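Local coordinates for periplasmic binding protein (Veillonella parvula, PDB 4OVK) that probably captures a solute, as the substrate-binding component of an ABC transporter, and delivers it to the membrane-embedded partner, at residues D19-M27 with I123-G131; R33-W41 with F85-N93. All blocks are in the same frame, centred on the assembly; numbering follows the deposited sequence. Where two conformers were deposited one is given.

Interaction 1: D19-M27 with I123-G131; sequences DLTGTDVSM and IPAVSIKYG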
ATOM      1  N   ASP A  19     -21.429  -4.033  -6.153  1.00 17.24           N
ATOM      2  CA  ASP A  19     -19.964  -4.148  -6.042  1.00 16.77           C
ATOM      3  C   ASP A  19     -19.271  -3.614  -7.295  1.00 18.43           C
ATOM      4  O   ASP A  19     -19.917  -3.018  -8.162  1.00 19.37           O
ATOM      5  CB  ASP A  19     -19.518  -5.574  -5.653  1.00 16.28           C
ATOM      6  CG  ASP A  19     -19.636  -6.585  -6.779  1.00 19.62           C
ATOM      7  OD1 ASP A  19     -19.814  -6.181  -7.946  1.00 19.98           O
ATOM      8  OD2 ASP A  19     -19.527  -7.813  -6.474  1.00 20.10           O
ATOM      9  N   LEU A  20     -17.956  -3.791  -7.369  1.00 16.95           N
ATOM     10  CA  LEU A  20     -17.155  -3.131  -8.403  1.00 18.85           C
ATOM     11  C   LEU A  20     -17.297  -3.783  -9.783  1.00 21.70           C
ATOM     12  O   LEU A  20     -16.828  -3.221 -10.777  1.00 27.38           O
ATOM     13  CB  LEU A  20     -15.681  -3.028  -7.972  1.00 19.08           C
ATOM     14  CG  LEU A  20     -15.326  -1.785  -7.146  1.00 25.82           C
ATOM     15  CD1 LEU A  20     -16.307  -1.510  -6.032  1.00 28.55           C
ATOM     16  CD2 LEU A  20     -13.914  -1.871  -6.599  1.00 25.81           C
ATOM     17  N   THR A  21     -17.954  -4.947  -9.841  1.00 22.76           N
ATOM     18  CA  THR A  21     -18.279  -5.600 -11.106  1.00 25.13           C
ATOM     19  C   THR A  21     -19.697  -5.236 -11.570  1.00 26.01           C
ATOM     20  O   THR A  21     -20.147  -5.684 -12.622  1.00 29.23           O
ATOM     21  CB  THR A  21     -18.185  -7.133 -10.981  1.00 27.58           C
ATOM     22  OG1 THR A  21     -19.176  -7.612 -10.058  1.00 27.78           O
ATOM     23  CG2 THR A  21     -16.800  -7.537 -10.499  1.00 29.51           C
ATOM     24  N   GLY A  22     -20.392  -4.421 -10.780  1.00 25.46           N
ATOM     25  CA  GLY A  22     -21.775  -4.061 -11.078  1.00 27.93           C
ATOM     26  C   GLY A  22     -22.771  -5.126 -10.649  1.00 27.77           C
ATOM     27  O   GLY A  22     -23.931  -5.087 -11.060  1.00 30.06           O
ATOM     28  N   THR A  23     -22.322  -6.068  -9.816  1.00 23.08           N
ATOM     29  CA  THR A  23     -23.186  -7.124  -9.296  1.00 25.22           C
ATOM     30  C   THR A  23     -23.905  -6.629  -8.044  1.00 23.46           C
ATOM     31  O   THR A  23     -23.270  -6.108  -7.112  1.00 22.19           O
ATOM     32  CB  THR A  23     -22.369  -8.383  -8.940  1.00 28.72           C
ATOM     33  OG1 THR A  23     -21.690  -8.857 -10.103  1.00 31.59           O
ATOM     34  CG2 THR A  23     -23.264  -9.487  -8.390  1.00 31.35           C
ATOM     35  N   ASP A  24     -25.224  -6.794  -8.016  1.00 26.67           N
ATOM     36  CA  ASP A  24     -26.021  -6.438  -6.840  1.00 25.32           C
ATOM     37  C   ASP A  24     -25.968  -7.592  -5.843  1.00 23.55           C
ATOM     38  O   ASP A  24     -26.305  -8.721  -6.186  1.00 32.91           O
ATOM     39  CB  ASP A  24     -27.475  -6.137  -7.229  1.00 26.84           C
ATOM     40  CG  ASP A  24     -27.645  -4.788  -7.897  1.00 32.69           C
ATOM     41  OD1 ASP A  24     -26.728  -3.944  -7.831  1.00 33.17           O
ATOM     42  OD2 ASP A  24     -28.720  -4.566  -8.498  1.00 42.77           O
ATOM     43  N   VAL A  25     -25.519  -7.300  -4.622  1.00 22.77           N
ATOM     44  CA  VAL A  25     -25.316  -8.310  -3.593  1.00 21.04           C
ATOM     45  C   VAL A  25     -26.199  -8.005  -2.393  1.00 21.65           C
ATOM     46  O   VAL A  25     -26.079  -6.933  -1.791  1.00 19.03           O
ATOM     47  CB  VAL A  25     -23.848  -8.330  -3.097  1.00 19.66           C
ATOM     48  CG1 VAL A  25     -23.659  -9.425  -2.057  1.00 21.84           C
ATOM     49  CG2 VAL A  25     -22.875  -8.504  -4.254  1.00 19.06           C
ATOM     50  N   SER A  26     -27.086  -8.940  -2.050  1.00 22.65           N
ATOM     51  CA  SER A  26     -27.914  -8.833  -0.846  1.00 23.90           C
ATOM     52  C   SER A  26     -27.151  -9.309   0.374  1.00 19.71           C
ATOM     53  O   SER A  26     -26.423 -10.284   0.297  1.00 18.60           O
ATOM     54  CB  SER A  26     -29.175  -9.684  -0.985  1.00 27.53           C
ATOM     55  OG  SER A  26     -29.990  -9.165  -1.997  1.00 32.05           O
HETATM   56  N   MSE A  27     -27.341  -8.620   1.496  1.00 19.59           N
HETATM   57  CA  MSE A  27     -26.667  -8.946   2.751  1.00 18.37           C
HETATM   58  C   MSE A  27     -27.459  -8.350   3.882  1.00 19.23           C
HETATM   59  O   MSE A  27     -28.380  -7.558   3.658  1.00 22.10           O
HETATM   60  CB  MSE A  27     -25.217  -8.431   2.726  1.00 16.89           C
HETATM   61  CG  MSE A  27     -25.145  -6.900   2.678  1.00 16.41           C
HETATM   62 SE   MSE A  27     -23.294  -6.279   2.478  1.00 17.94          SE
HETATM   63  CE  MSE A  27     -23.024  -6.939   0.651  1.00 18.48           C
ATOM     64  N   ILE A 123     -23.658 -17.172   1.912  1.00 19.80           N
ATOM     65  CA  ILE A 123     -22.658 -16.201   2.334  1.00 18.10           C
ATOM     66  C   ILE A 123     -22.472 -15.133   1.259  1.00 15.35           C
ATOM     67  O   ILE A 123     -21.934 -15.421   0.179  1.00 15.12           O
ATOM     68  CB  ILE A 123     -21.304 -16.866   2.631  1.00 19.08           C
ATOM     69  CG1 ILE A 123     -21.463 -17.972   3.685  1.00 21.38           C
ATOM     70  CG2 ILE A 123     -20.292 -15.817   3.096  1.00 16.84           C
ATOM     71  CD1 ILE A 123     -20.245 -18.853   3.801  1.00 24.29           C
ATOM     72  N   PRO A 124     -22.911 -13.899   1.548  1.00 14.96           N
ATOM     73  CA  PRO A 124     -22.718 -12.822   0.569  1.00 14.46           C
ATOM     74  C   PRO A 124     -21.248 -12.560   0.299  1.00 13.47           C
ATOM     75  O   PRO A 124     -20.414 -12.688   1.201  1.00 14.25           O
ATOM     76  CB  PRO A 124     -23.366 -11.613   1.246  1.00 15.18           C
ATOM     77  CG  PRO A 124     -24.388 -12.212   2.171  1.00 17.57           C
ATOM     78  CD  PRO A 124     -23.724 -13.450   2.698  1.00 15.74           C
ATOM     79  N   ALA A 125     -20.950 -12.201  -0.935  1.00 13.45           N
ATOM     80  CA  ALA A 125     -19.588 -11.882  -1.358  1.00 14.50           C
ATOM     81  C   ALA A 125     -19.609 -10.677  -2.291  1.00 15.85           C
ATOM     82  O   ALA A 125     -20.475 -10.578  -3.169  1.00 15.31           O
ATOM     83  CB  ALA A 125     -18.971 -13.071  -2.051  1.00 17.14           C
ATOM     84  N   VAL A 126     -18.650  -9.776  -2.097  1.00 14.61           N
ATOM     85  CA  VAL A 126     -18.515  -8.597  -2.941  1.00 14.17           C
ATOM     86  C   VAL A 126     -17.166  -8.631  -3.607  1.00 13.68           C
ATOM     87  O   VAL A 126     -16.147  -8.937  -2.965  1.00 13.49           O
ATOM     88  CB  VAL A 126     -18.725  -7.261  -2.189  1.00 15.24           C
ATOM     89  CG1 VAL A 126     -20.174  -7.140  -1.704  1.00 14.97           C
ATOM     90  CG2 VAL A 126     -17.776  -7.097  -1.031  1.00 18.47           C
ATOM     91  N   SER A 127     -17.169  -8.315  -4.898  1.00 15.17           N
ATOM     92  CA  SER A 127     -15.964  -8.386  -5.703  1.00 16.72           C
ATOM     93  C   SER A 127     -15.368  -6.998  -5.842  1.00 18.24           C
ATOM     94  O   SER A 127     -16.082  -6.037  -6.124  1.00 19.96           O
ATOM     95  CB  SER A 127     -16.268  -8.981  -7.075  1.00 18.67           C
ATOM     96  OG  SER A 127     -16.730 -10.328  -6.959  1.00 20.10           O
ATOM     97  N   ILE A 128     -14.061  -6.896  -5.626  1.00 17.85           N
ATOM     98  CA  ILE A 128     -13.344  -5.664  -5.883  1.00 19.85           C
ATOM     99  C   ILE A 128     -12.281  -5.868  -6.981  1.00 22.94           C
ATOM    100  O   ILE A 128     -12.119  -6.977  -7.499  1.00 22.00           O
ATOM    101  CB  ILE A 128     -12.697  -5.121  -4.598  1.00 22.31           C
ATOM    102  CG1 ILE A 128     -11.705  -6.124  -4.015  1.00 23.12           C
ATOM    103  CG2 ILE A 128     -13.758  -4.765  -3.564  1.00 22.95           C
ATOM    104  CD1 ILE A 128     -10.757  -5.454  -3.063  1.00 28.15           C
ATOM    105  N   LYS A 129     -11.577  -4.789  -7.322  1.00 25.20           N
ATOM    106  CA  LYS A 129     -10.567  -4.781  -8.393  1.00 33.18           C
ATOM    107  C   LYS A 129      -9.190  -4.338  -7.909  1.00 38.50           C
ATOM    108  O   LYS A 129      -9.066  -3.747  -6.833  1.00 42.93           O
ATOM    109  CB  LYS A 129     -10.981  -3.821  -9.498  1.00 37.42           C
ATOM    110  CG  LYS A 129     -12.289  -4.150 -10.194  1.00 38.33           C
ATOM    111  CD  LYS A 129     -12.343  -3.419 -11.530  1.00 42.55           C
ATOM    112  CE  LYS A 129     -13.758  -3.317 -12.066  1.00 47.61           C
ATOM    113  NZ  LYS A 129     -14.392  -4.656 -12.218  1.00 57.16           N
ATOM    114  N   TYR A 130      -8.172  -4.597  -8.734  1.00 42.16           N
ATOM    115  CA  TYR A 130      -6.778  -4.235  -8.427  1.00 46.68           C
ATOM    116  C   TYR A 130      -6.087  -3.590  -9.609  1.00 46.12           C
ATOM    117  O   TYR A 130      -6.452  -3.847 -10.765  1.00 45.09           O
ATOM    118  CB  TYR A 130      -5.980  -5.480  -8.034  1.00 54.43           C
ATOM    119  N   GLY A 131      -5.081  -2.763  -9.309  1.00 50.78           N
ATOM    120  CA  GLY A 131      -4.188  -2.203 -10.322  1.00 55.95           C
ATOM    121  C   GLY A 131      -3.990  -0.700 -10.228  1.00 52.51           C
ATOM    122  O   GLY A 131      -2.913  -0.187 -10.557  1.00 58.15           O
TER
HETATM  123  O   HOH W   1     -19.383 -10.296  -7.302  1.00 24.58           O

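Interaction 2: R33-W41 with F85-N93; sequences RIAIVPIPW and FVDNNFNVN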
ATOM      1  N   ARG A  33     -19.592  -9.161  10.851  1.00 14.21           N
ATOM      2  CA  ARG A  33     -18.528 -10.144  10.637  1.00 13.13           C
ATOM      3  C   ARG A  33     -18.106 -10.117   9.167  1.00 13.63           C
ATOM      4  O   ARG A  33     -18.900 -10.439   8.261  1.00 13.36           O
ATOM      5  CB  ARG A  33     -18.996 -11.546  11.022  1.00 13.65           C
ATOM      6  CG  ARG A  33     -19.336 -11.725  12.490  1.00 14.82           C
ATOM      7  CD  ARG A  33     -19.902 -13.112  12.779  1.00 15.18           C
ATOM      8  NE  ARG A  33     -18.942 -14.193  12.546  1.00 13.65           N
ATOM      9  CZ  ARG A  33     -17.979 -14.556  13.392  1.00 14.43           C
ATOM     10  NH1 ARG A  33     -17.815 -13.923  14.559  1.00 14.99           N
ATOM     11  NH2 ARG A  33     -17.156 -15.560  13.070  1.00 14.17           N
ATOM     12  N   ILE A  34     -16.860  -9.713   8.934  0.50 12.64           N
ATOM     13  CA  ILE A  34     -16.339  -9.599   7.587  0.50 11.91           C
ATOM     14  C   ILE A  34     -15.089 -10.431   7.409  0.50 11.58           C
ATOM     15  O   ILE A  34     -14.192 -10.412   8.261  0.50 11.09           O
ATOM     16  CB  ILE A  34     -16.005  -8.145   7.240  0.50 12.81           C
ATOM     17  CG1 ILE A  34     -17.262  -7.289   7.360  0.50 14.27           C
ATOM     18  CG2 ILE A  34     -15.412  -8.073   5.840  0.50 12.92           C
ATOM     19  CD1 ILE A  34     -16.963  -5.809   7.459  0.50 15.17           C
ATOM     20  N   ALA A  35     -15.044 -11.175   6.304  1.00 11.01           N
ATOM     21  CA  ALA A  35     -13.832 -11.903   5.914  1.00 11.24           C
ATOM     22  C   ALA A  35     -13.268 -11.290   4.629  1.00 11.59           C
ATOM     23  O   ALA A  35     -14.022 -10.862   3.750  1.00 11.74           O
ATOM     24  CB  ALA A  35     -14.108 -13.379   5.717  1.00 11.86           C
ATOM     25  N   ILE A  36     -11.936 -11.266   4.523  1.00 11.11           N
ATOM     26  CA  ILE A  36     -11.272 -10.505   3.483  1.00 10.97           C
ATOM     27  C   ILE A  36     -10.211 -11.343   2.791  1.00 10.42           C
ATOM     28  O   ILE A  36      -9.219 -11.718   3.396  1.00 10.99           O
ATOM     29  CB  ILE A  36     -10.647  -9.219   4.069  1.00 11.47           C
ATOM     30  CG1 ILE A  36     -11.694  -8.424   4.839  1.00 13.64           C
ATOM     31  CG2 ILE A  36     -10.019  -8.368   2.965  1.00 11.12           C
ATOM     32  CD1 ILE A  36     -11.173  -7.634   5.997  1.00 14.96           C
ATOM     33  N   VAL A  37     -10.442 -11.640   1.509  1.00 11.37           N
ATOM     34  CA  VAL A  37      -9.498 -12.405   0.705  1.00 12.57           C
ATOM     35  C   VAL A  37      -8.292 -11.571   0.223  1.00 12.05           C
ATOM     36  O   VAL A  37      -7.147 -12.005   0.389  1.00 12.18           O
ATOM     37  CB  VAL A  37     -10.222 -13.097  -0.475  1.00 14.36           C
ATOM     38  CG1 VAL A  37      -9.232 -13.628  -1.518  1.00 15.40           C
ATOM     39  CG2 VAL A  37     -11.114 -14.203   0.066  1.00 15.64           C
ATOM     40  N   PRO A  38      -8.528 -10.381  -0.369  1.00 12.70           N
ATOM     41  CA  PRO A  38      -7.386  -9.605  -0.902  1.00 13.42           C
ATOM     42  C   PRO A  38      -6.441  -9.144   0.204  1.00 13.02           C
ATOM     43  O   PRO A  38      -6.893  -8.722   1.260  1.00 13.96           O
ATOM     44  CB  PRO A  38      -8.061  -8.405  -1.571  1.00 13.84           C
ATOM     45  CG  PRO A  38      -9.435  -8.884  -1.903  1.00 15.29           C
ATOM     46  CD  PRO A  38      -9.811  -9.794  -0.782  1.00 13.19           C
ATOM     47  N   ILE A  39      -5.142  -9.218  -0.044  1.00 12.95           N
ATOM     48  CA  ILE A  39      -4.159  -9.016   1.026  1.00 13.03           C
ATOM     49  C   ILE A  39      -4.179  -7.590   1.604  1.00 12.68           C
ATOM     50  O   ILE A  39      -4.258  -7.428   2.819  1.00 13.03           O
ATOM     51  CB  ILE A  39      -2.742  -9.435   0.591  1.00 14.67           C
ATOM     52  CG1 ILE A  39      -2.699 -10.948   0.305  1.00 17.28           C
ATOM     53  CG2 ILE A  39      -1.730  -9.073   1.673  1.00 15.47           C
ATOM     54  CD1 ILE A  39      -1.472 -11.393  -0.458  1.00 19.11           C
ATOM     55  N   PRO A  40      -4.116  -6.554   0.751  1.00 16.38           N
ATOM     56  CA  PRO A  40      -4.088  -5.187   1.317  1.00 16.66           C
ATOM     57  C   PRO A  40      -5.411  -4.701   1.924  1.00 15.86           C
ATOM     58  O   PRO A  40      -5.448  -3.687   2.645  1.00 14.83           O
ATOM     59  CB  PRO A  40      -3.728  -4.303   0.110  1.00 20.37           C
ATOM     60  CG  PRO A  40      -3.933  -5.131  -1.096  1.00 22.34           C
ATOM     61  CD  PRO A  40      -3.930  -6.574  -0.714  1.00 19.16           C
ATOM     62  N   TRP A  41      -6.495  -5.396   1.609  1.00 13.20           N
ATOM     63  CA  TRP A  41      -7.823  -4.927   1.989  1.00 13.06           C
ATOM     64  C   TRP A  41      -8.174  -5.147   3.455  1.00 12.06           C
ATOM     65  O   TRP A  41      -9.165  -4.591   3.924  1.00 13.69           O
ATOM     66  CB  TRP A  41      -8.892  -5.457   0.996  1.00 12.90           C
ATOM     67  CG  TRP A  41      -8.756  -4.673  -0.279  1.00 14.59           C
ATOM     68  CD1 TRP A  41      -7.836  -4.874  -1.278  1.00 15.86           C
ATOM     69  CD2 TRP A  41      -9.471  -3.482  -0.629  1.00 15.01           C
ATOM     70  NE1 TRP A  41      -7.974  -3.905  -2.244  1.00 19.33           N
ATOM     71  CE2 TRP A  41      -8.970  -3.040  -1.869  1.00 17.50           C
ATOM     72  CE3 TRP A  41     -10.514  -2.765  -0.030  1.00 16.56           C
ATOM     73  CZ2 TRP A  41      -9.462  -1.903  -2.516  1.00 18.61           C
ATOM     74  CZ3 TRP A  41     -11.000  -1.625  -0.675  1.00 16.14           C
ATOM     75  CH2 TRP A  41     -10.463  -1.205  -1.899  1.00 17.37           C
ATOM     76  N   PHE A  85      -8.665 -19.460   6.128  1.00 19.03           N
ATOM     77  CA  PHE A  85      -9.822 -19.724   5.257  1.00 22.09           C
ATOM     78  C   PHE A  85      -9.521 -19.569   3.763  1.00 22.88           C
ATOM     79  O   PHE A  85     -10.346 -19.940   2.925  1.00 25.13           O
ATOM     80  CB  PHE A  85     -10.995 -18.836   5.672  1.00 20.87           C
ATOM     81  CG  PHE A  85     -10.949 -17.461   5.099  1.00 17.62           C
ATOM     82  CD1 PHE A  85     -10.212 -16.444   5.707  1.00 13.70           C
ATOM     83  CD2 PHE A  85     -11.655 -17.171   3.941  1.00 19.17           C
ATOM     84  CE1 PHE A  85     -10.194 -15.196   5.145  1.00 14.41           C
ATOM     85  CE2 PHE A  85     -11.640 -15.915   3.392  1.00 19.29           C
ATOM     86  CZ  PHE A  85     -10.900 -14.930   3.981  1.00 15.77           C
ATOM     87  N   VAL A  86      -8.340 -19.033   3.448  1.00 21.55           N
ATOM     88  CA  VAL A  86      -7.896 -18.791   2.077  1.00 18.82           C
ATOM     89  C   VAL A  86      -6.383 -19.030   1.976  1.00 18.68           C
ATOM     90  O   VAL A  86      -5.648 -18.706   2.910  1.00 20.43           O
ATOM     91  CB  VAL A  86      -8.282 -17.353   1.613  1.00 16.73           C
ATOM     92  CG1 VAL A  86      -7.605 -16.271   2.443  1.00 16.56           C
ATOM     93  CG2 VAL A  86      -8.001 -17.155   0.134  1.00 17.98           C
ATOM     94  N   ASP A  87      -5.914 -19.600   0.864  1.00 22.24           N
ATOM     95  CA  ASP A  87      -4.475 -19.884   0.684  1.00 26.32           C
ATOM     96  C   ASP A  87      -3.768 -18.801  -0.162  1.00 26.59           C
ATOM     97  O   ASP A  87      -4.375 -17.799  -0.512  1.00 27.42           O
ATOM     98  CB  ASP A  87      -4.275 -21.306   0.105  1.00 29.99           C
ATOM     99  CG  ASP A  87      -4.634 -21.418  -1.369  1.00 32.07           C
ATOM    100  OD1 ASP A  87      -4.827 -20.383  -2.034  1.00 30.22           O
ATOM    101  OD2 ASP A  87      -4.709 -22.566  -1.872  1.00 36.55           O
ATOM    102  N   ASN A  88      -2.486 -18.994  -0.477  1.00 34.96           N
ATOM    103  CA  ASN A  88      -1.705 -17.984  -1.226  1.00 37.53           C
ATOM    104  C   ASN A  88      -2.098 -17.806  -2.674  1.00 38.80           C
ATOM    105  O   ASN A  88      -1.772 -16.792  -3.282  1.00 45.94           O
ATOM    106  CB  ASN A  88      -0.204 -18.301  -1.191  1.00 42.21           C
ATOM    107  CG  ASN A  88       0.481 -17.712   0.013  1.00 47.01           C
ATOM    108  OD1 ASN A  88      -0.155 -17.042   0.818  1.00 49.30           O
ATOM    109  ND2 ASN A  88       1.788 -17.943   0.140  1.00 50.28           N
ATOM    110  N   ASN A  89      -2.769 -18.799  -3.241  1.00 36.31           N
ATOM    111  CA  ASN A  89      -3.278 -18.674  -4.592  1.00 37.93           C
ATOM    112  C   ASN A  89      -4.729 -18.199  -4.574  1.00 28.68           C
ATOM    113  O   ASN A  89      -5.427 -18.265  -5.584  1.00 38.39           O
ATOM    114  CB  ASN A  89      -3.090 -20.000  -5.325  1.00 45.29           C
ATOM    115  CG  ASN A  89      -1.630 -20.432  -5.358  1.00 53.74           C
ATOM    116  OD1 ASN A  89      -0.837 -20.093  -4.460  1.00 56.14           O
ATOM    117  ND2 ASN A  89      -1.259 -21.174  -6.395  1.00 54.19           N
ATOM    118  N   PHE A  90      -5.167 -17.715  -3.412  1.00 27.20           N
ATOM    119  CA  PHE A  90      -6.502 -17.121  -3.214  1.00 27.26           C
ATOM    120  C   PHE A  90      -7.649 -18.139  -3.336  1.00 28.91           C
ATOM    121  O   PHE A  90      -8.825 -17.766  -3.495  1.00 27.92           O
ATOM    122  CB  PHE A  90      -6.708 -15.884  -4.115  1.00 25.74           C
ATOM    123  CG  PHE A  90      -5.699 -14.795  -3.875  1.00 24.21           C
ATOM    124  CD1 PHE A  90      -5.819 -13.943  -2.779  1.00 23.79           C
ATOM    125  CD2 PHE A  90      -4.615 -14.624  -4.732  1.00 29.63           C
ATOM    126  CE1 PHE A  90      -4.883 -12.948  -2.545  1.00 25.75           C
ATOM    127  CE2 PHE A  90      -3.677 -13.627  -4.503  1.00 31.43           C
ATOM    128  CZ  PHE A  90      -3.813 -12.789  -3.410  1.00 29.59           C
ATOM    129  N   ASN A  91      -7.306 -19.421  -3.214  1.00 30.08           N
ATOM    130  CA  ASN A  91      -8.304 -20.480  -3.167  1.00 30.36           C
ATOM    131  C   ASN A  91      -8.971 -20.517  -1.810  1.00 24.32           C
ATOM    132  O   ASN A  91      -8.305 -20.602  -0.790  1.00 25.46           O
ATOM    133  CB  ASN A  91      -7.660 -21.830  -3.449  1.00 31.11           C
ATOM    134  CG  ASN A  91      -7.101 -21.913  -4.847  1.00 33.67           C
ATOM    135  OD1 ASN A  91      -7.787 -21.599  -5.820  1.00 41.45           O
ATOM    136  ND2 ASN A  91      -5.850 -22.324  -4.958  1.00 40.81           N
ATOM    137  N   VAL A  92     -10.294 -20.475  -1.815  1.00 24.42           N
ATOM    138  CA  VAL A  92     -11.062 -20.407  -0.587  1.00 25.87           C
ATOM    139  C   VAL A  92     -11.403 -21.805  -0.077  1.00 26.00           C
ATOM    140  O   VAL A  92     -11.828 -22.666  -0.839  1.00 29.82           O
ATOM    141  CB  VAL A  92     -12.348 -19.581  -0.796  1.00 25.55           C
ATOM    142  CG1 VAL A  92     -13.249 -19.658   0.424  1.00 27.46           C
ATOM    143  CG2 VAL A  92     -11.985 -18.134  -1.098  1.00 28.33           C
ATOM    144  N   ASN A  93     -11.211 -22.016   1.218  1.00 24.13           N
ATOM    145  CA  ASN A  93     -11.667 -23.226   1.884  1.00 25.95           C
ATOM    146  C   ASN A  93     -13.128 -23.001   2.293  1.00 26.24           C
ATOM    147  O   ASN A  93     -13.416 -22.354   3.309  1.00 24.29           O
ATOM    148  CB  ASN A  93     -10.774 -23.520   3.091  1.00 27.36           C
ATOM    149  CG  ASN A  93     -11.229 -24.732   3.891  1.00 31.51           C
ATOM    150  OD1 ASN A  93     -12.354 -25.199   3.775  1.00 37.19           O
ATOM    151  ND2 ASN A  93     -10.345 -25.223   4.732  1.00 37.48           N
TER

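Interaction 1: D19-M27 with I123-G131
Asp19 reaches the edge of strand 125-128 with its carboxylate: OD2 accepts the backbone N of Ser127 at 2.9 Å in a nearly straight bond (N-H...O 165°), met from above the carboxylate plane. One residue on, the backbone N of Leu20 donates to O of Ser127 (3.2 Å), so both peptide polar groups of Ser127 are used, and Lys129 NZ makes a weak bond to Leu20 O. A water bridges the same OD2 and Ser127 OG. Apolar contacts continue to either side of this grip. Leu20 lays CD2 against CB of Ile128, while Val25 brings CG2 to within 3.4 Å of O of Ala125 and packs it against CG1 of Val126. Met27, a selenomethionine whose chain bends at its end, brings CE to CG1 of Val126 (3.7 Å), and its CB rests on the Pro124 ring. The segment 19-27 is the turn and second strand of the hairpin 14-18/24-28, which packs beside 125-128, an outermost strand of the parallel sheet; the N-to-C directions of the short strand segments 24-27 and 125-128 differ by 143°, nearer antiparallel than parallel. What steadies Asp19 is its own turn. A chi1 of 74° tucks the carboxylate back over its own main chain, where OD1 takes three donors: Thr21 N, closing an Asx turn, Thr21 OG1 at 2.6 Å and Thr23 N. A short acidic side chain suits this place because each oxygen serves a different segment. Farther out, Ile146 of helix 133-147 touches Met27 and Val126.

Interaction 2: R33-W41 with F85-N93
Ala35 begins the contact, its methyl CB 4.0 Å from CZ of Phe85; a small residue suits a strand position facing a ring. Next, Ile36 has its CB directed away and contributes its backbone: O lies 3.7 Å from Phe85 CZ, at the ring edge and near its plane, where aromatic hydrogens face a carbonyl favourably. Val37 splits its two methyls between partners. CG1, anti to the backbone N (chi1 166°), meets the edge of Phe90 at CD1 (3.7 Å) and also CG2 of Val86, whereas CG2 approaches CE2 of Phe85 obliquely (3.8 Å) and touches Val92. A beta-branched residue can thus serve both aromatic rings at once. Beyond Pro38, Ile39 sends CD1 to CZ of Phe90, 4.0 Å away, the two side chains crossing at about a right angle. Phe90 is presented by a type I turn from Asp87, closed by Phe90 N to Asp87 O; just past it, Asp87 OD1 accepts Asn91 N. This buried apolar contact gathers where the chain leaves strand 34-36, an inner strand of the parallel sheet between 55-57 and 104-108, for helix 41-49. Val37 also packs on Val105 and Ile107 of strand 104-108, Phe90 meets Trp108 edge-to-face, and helix 94-100 receives Phe85 and Val92 on Val97.

From the N terminus, the hairpin 14-18/24-28 comes first, and its turn and second strand wait for strand 125-128 to close interaction 1. Strand 34-36 follows directly; the chain then passes helix 41-49, strand 55-57 and helices 60-67 and 71-74 before the loop 85-93 returns to close interaction 2. That smaller loop is nested within the larger one. Strands 34-36 and 125-128 belong to the same parallel sheet, with 104-108 between them, so one contact joins the hairpin to an outermost strand and the other joins the connection before helix 94-100 to inner strand 34-36 and the turn that leaves it. The two meet directly where Ile128 packs on Pro38 and Trp41.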